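Side-chain contacts in putative diflavin flavoprotein A 3 (Synechocystis sp., PDB 6H0C), which probably passes electrons from NADH to oxygen, reducing it to water; the chain here is its flavodiiron core, a metallo-beta-lactamase-like domain joined to a flavodoxin-like one: residues 106-109 with 110-114; 149-152 with 153-156. One frame throughout, in Å; residues are numbered along the deposited sequence.

Contact 1: 106-109 with 110-114; sequences CSNP and AAQNL
Ser107 is the N-cap of helix 108-117, and its hydroxyl oxygen OG accepts a bond from Ala110 N at 3.2 Å, nearly straight with 161° at the hydrogen. While accepting this bond from the first turn, OG donates one to its second partner, the carbonyl of Gly156 in a neighbouring loop. Serine suits the post because its short side chain folds back onto the backbone: OG lies between the backbone N and the carbonyl carbon (chi1 78°). The regular ladder then begins, with Ala111 N bonding to Ser107 O at 2.9 Å and Gln112 N to Asn108 O at 3.0 Å. Pro109 has no N-H to offer, and in the first turn none is required; its own carbonyl receives Asn113 N. On the exposed side the amides of Asn108 and Gln112, one turn apart, meet with their planes 76° to each other. The inner side is small and apolar. Cys106 CB packs on Ala110 CB at 3.9 Å, while its SG rests against Ala111 CB at the same distance; the small methyl groups of the two alanines are consistent with this close approach of Cys106 to the first turn. This is the entry into the helix of the beta-alpha-beta unit 103-106, 108-117, 127-129: Ala111 faces Ile127 and Val129 of the next strand, and Ala110 and Leu114 lean on Val84.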
loop_
_atom_site.group_PDB
_atom_site.type_symbol
_atom_site.label_atom_id
_atom_site.label_comp_id
_atom_site.label_asym_id
_atom_site.label_seq_id
_atom_site.Cartn_x
_atom_site.Cartn_y
_atom_site.Cartn_z
ATOM N N CYS A 106 -10.694 10.819 6.878
ATOM C CA CYS A 106 -9.911 9.592 6.729
ATOM C C CYS A 106 -10.403 8.455 7.627
ATOM O O CYS A 106 -11.304 8.636 8.438
ATOM C CB CYS A 106 -8.433 9.880 7.017
ATOM S SG CYS A 106 -8.089 10.341 8.738
ATOM N N SER A 107 -9.798 7.284 7.483
ATOM C CA SER A 107 -10.172 6.140 8.298
ATOM C C SER A 107 -9.583 6.257 9.698
ATOM O O SER A 107 -8.747 7.122 9.975
ATOM C CB SER A 107 -9.703 4.842 7.652
ATOM O OG SER A 107 -8.316 4.663 7.883
ATOM N N ASN A 108 -10.018 5.375 10.584
ATOM C CA ASN A 108 -9.546 5.426 11.955
ATOM C C ASN A 108 -8.061 5.088 12.082
ATOM O O ASN A 108 -7.329 5.793 12.786
ATOM C CB ASN A 108 -10.367 4.496 12.837
ATOM C CG ASN A 108 -10.049 4.676 14.292
ATOM O OD1 ASN A 108 -10.449 5.667 14.897
ATOM N ND2 ASN A 108 -9.306 3.734 14.865
ATOM N N PRO A 109 -7.606 4.011 11.408
ATOM C CA PRO A 109 -6.163 3.725 11.442
ATOM C C PRO A 109 -5.334 4.872 10.840
ATOM O O PRO A 109 -4.258 5.185 11.358
ATOM C CB PRO A 109 -6.034 2.440 10.609
ATOM C CG PRO A 109 -7.385 1.797 10.707
ATOM C CD PRO A 109 -8.359 2.950 10.717
ATOM N N ALA A 110 -5.839 5.498 9.774
ATOM C CA ALA A 110 -5.153 6.629 9.157
ATOM C C ALA A 110 -5.078 7.806 10.126
ATOM O O ALA A 110 -4.057 8.482 10.214
ATOM C CB ALA A 110 -5.850 7.042 7.858
ATOM N N ALA A 111 -6.164 8.047 10.854
ATOM C CA ALA A 111 -6.199 9.122 11.838
ATOM C C ALA A 111 -5.137 8.916 12.918
ATOM O O ALA A 111 -4.419 9.853 13.285
ATOM C CB ALA A 111 -7.582 9.223 12.464
ATOM N N GLN A 112 -5.038 7.688 13.423
ATOM C CA GLN A 112 -4.025 7.350 14.420
ATOM C C GLN A 112 -2.618 7.576 13.875
ATOM O O GLN A 112 -1.758 8.141 14.554
ATOM C CB GLN A 112 -4.189 5.902 14.871
ATOM C CG GLN A 112 -5.485 5.644 15.598
ATOM C CD GLN A 112 -5.824 4.175 15.686
ATOM O OE1 GLN A 112 -5.156 3.333 15.090
ATOM N NE2 GLN A 112 -6.877 3.861 16.429
ATOM N N ASN A 113 -2.396 7.136 12.638
ATOM C CA ASN A 113 -1.125 7.337 11.949
ATOM C C ASN A 113 -0.785 8.831 11.824
ATOM O O ASN A 113 0.292 9.288 12.240
ATOM C CB ASN A 113 -1.188 6.668 10.569
ATOM C CG ASN A 113 0.167 6.567 9.900
ATOM O OD1 ASN A 113 1.202 6.848 10.513
ATOM N ND2 ASN A 113 0.170 6.151 8.634
ATOM N N LEU A 114 -1.735 9.583 11.276
ATOM C CA LEU A 114 -1.573 11.008 11.011
ATOM C C LEU A 114 -1.287 11.813 12.280
ATOM O O LEU A 114 -0.529 12.782 12.254
ATOM C CB LEU A 114 -2.828 11.539 10.322
ATOM C CG LEU A 114 -2.740 12.833 9.518
ATOM C CD1 LEU A 114 -1.675 12.727 8.452
ATOM C CD2 LEU A 114 -4.095 13.140 8.899
#

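Contact 2: 149-152 with 153-156; sequences TPSP and RYPG
Ser151 and Tyr154 close a tight turn with two bonds. Ser151 OG, swung in between its own N and carbonyl carbon (chi1 64°), accepts from Tyr154 N at 3.2 Å, and Ser151 N donates to Tyr154 O, also at 3.2 Å. The first bond is noticeably bent; the second is straight at the hydrogen, yet its donor stands well above the carbonyl plane. Pro152 and Arg153 fill the two corners with type I beta-turn angles, and the ring of Pro152 already holds phi near the value its corner needs. Pro155 follows, its CG set 3.5 Å from Pro152 O. With CG beside the backbone N (chi1 -59°), the Tyr154 ring brings an edge to Ser151 OG, 3.9 Å from CD2, and turns one face to Arg153, whose CG lies 3.8 Å above the ring plane near its rim. The arginine runs fully extended alongside, and Tyr154 OH sits 3.2 Å above the guanidinium plane, so the two polar ends finish together. Arg153 NH1 is paired with Glu30, and the tyrosine ring meets His83 edge-to-face. A citrate, probably from the crystallisation liquor, is hydrogen-bonded by both Tyr154 OH and Arg153 NH1. A phenol hydroxyl lying over the rim of a guanidinium is thus consistent with a pocket able to hold a carboxylate or similar anion.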
loop_
_atom_site.group_PDB
_atom_site.type_symbol
_atom_site.label_atom_id
_atom_site.label_comp_id
_atom_site.label_asym_id
_atom_site.label_seq_id
_atom_site.Cartn_x
_atom_site.Cartn_y
_atom_site.Cartn_z
ATOM N N THR A 149 -10.896 -0.207 3.562
ATOM C CA THR A 149 -10.411 -1.402 2.889
ATOM C C THR A 149 -8.977 -1.688 3.327
ATOM O O THR A 149 -8.043 -1.619 2.526
ATOM C CB THR A 149 -10.489 -1.266 1.351
ATOM O OG1 THR A 149 -9.829 -0.064 0.936
ATOM C CG2 THR A 149 -11.944 -1.218 0.889
ATOM N N PRO A 150 -8.800 -2.007 4.612
ATOM C CA PRO A 150 -7.470 -2.167 5.199
ATOM C C PRO A 150 -6.681 -3.325 4.608
ATOM O O PRO A 150 -7.252 -4.369 4.281
ATOM C CB PRO A 150 -7.774 -2.436 6.679
ATOM C CG PRO A 150 -9.143 -3.042 6.672
ATOM C CD PRO A 150 -9.862 -2.255 5.601
ATOM N N SER A 151 -5.374 -3.122 4.481
ATOM C CA SER A 151 -4.430 -4.192 4.188
ATOM C C SER A 151 -3.193 -3.970 5.064
ATOM O O SER A 151 -3.066 -2.920 5.691
ATOM C CB SER A 151 -4.056 -4.220 2.707
ATOM O OG SER A 151 -3.369 -3.039 2.337
ATOM N N PRO A 152 -2.293 -4.962 5.129
ATOM C CA PRO A 152 -1.092 -4.796 5.962
ATOM C C PRO A 152 -0.284 -3.567 5.563
ATOM O O PRO A 152 0.170 -2.803 6.420
ATOM C CB PRO A 152 -0.308 -6.089 5.704
ATOM C CG PRO A 152 -1.390 -7.102 5.430
ATOM C CD PRO A 152 -2.437 -6.345 4.631
ATOM N N ARG A 153 -0.131 -3.359 4.265
ATOM C CA ARG A 153 0.678 -2.248 3.796
ATOM C C ARG A 153 -0.066 -0.914 3.878
ATOM O O ARG A 153 0.553 0.148 4.013
ATOM C CB ARG A 153 1.147 -2.508 2.366
ATOM C CG ARG A 153 2.174 -1.503 1.912
ATOM C CD ARG A 153 2.821 -1.888 0.612
ATOM N NE ARG A 153 3.581 -0.758 0.103
ATOM C CZ ARG A 153 4.107 -0.710 -1.110
ATOM N NH1 ARG A 153 4.777 0.363 -1.496
ATOM N NH2 ARG A 153 3.958 -1.739 -1.934
ATOM N N TYR A 154 -1.392 -0.966 3.794
ATOM C CA TYR A 154 -2.208 0.247 3.888
ATOM C C TYR A 154 -3.299 0.069 4.924
ATOM O O TYR A 154 -4.474 -0.087 4.586
ATOM C CB TYR A 154 -2.803 0.602 2.524
ATOM C CG TYR A 154 -1.715 0.830 1.515
ATOM C CD1 TYR A 154 -0.920 1.972 1.579
ATOM C CD2 TYR A 154 -1.434 -0.120 0.538
ATOM C CE1 TYR A 154 0.108 2.177 0.674
ATOM C CE2 TYR A 154 -0.396 0.075 -0.372
ATOM C CZ TYR A 154 0.364 1.229 -0.301
ATOM O OH TYR A 154 1.382 1.445 -1.197
ATOM N N PRO A 155 -2.910 0.098 6.203
ATOM C CA PRO A 155 -3.858 -0.163 7.289
ATOM C C PRO A 155 -4.983 0.866 7.329
ATOM O O PRO A 155 -6.100 0.554 7.767
ATOM C CB PRO A 155 -2.988 -0.072 8.544
ATOM C CG PRO A 155 -1.594 -0.328 8.062
ATOM C CD PRO A 155 -1.540 0.310 6.703
ATOM N N GLY A 156 -4.699 2.079 6.867
ATOM C CA GLY A 156 -5.693 3.134 6.925
ATOM C C GLY A 156 -6.434 3.330 5.623
ATOM O O GLY A 156 -7.103 4.347 5.436
#

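In the fold
Contact 1 comes first along the chain and contact 2 begins 35 residues after it ends, both within the metallo-hydrolase domain, their centres about 11 Å apart. They issue from different sheets: 106-114 leaves strand 103-106 of the seven-stranded sheet, whereas 149-156 is the loop between strands 143-148 and 158-162 of the five-stranded one. The two meet directly, Ser107 OG lying 2.7 Å from Gly156 O and Pro109 CB 3.4 Å from Pro155 O, so the start of helix 108-117 and the end of the loop bring connections from the two sheets into contact. Contact 2 also reaches the flavodoxin-like domain, with Pro152 and Arg153 touching Tyr262, and so forms part of the interface with that domain.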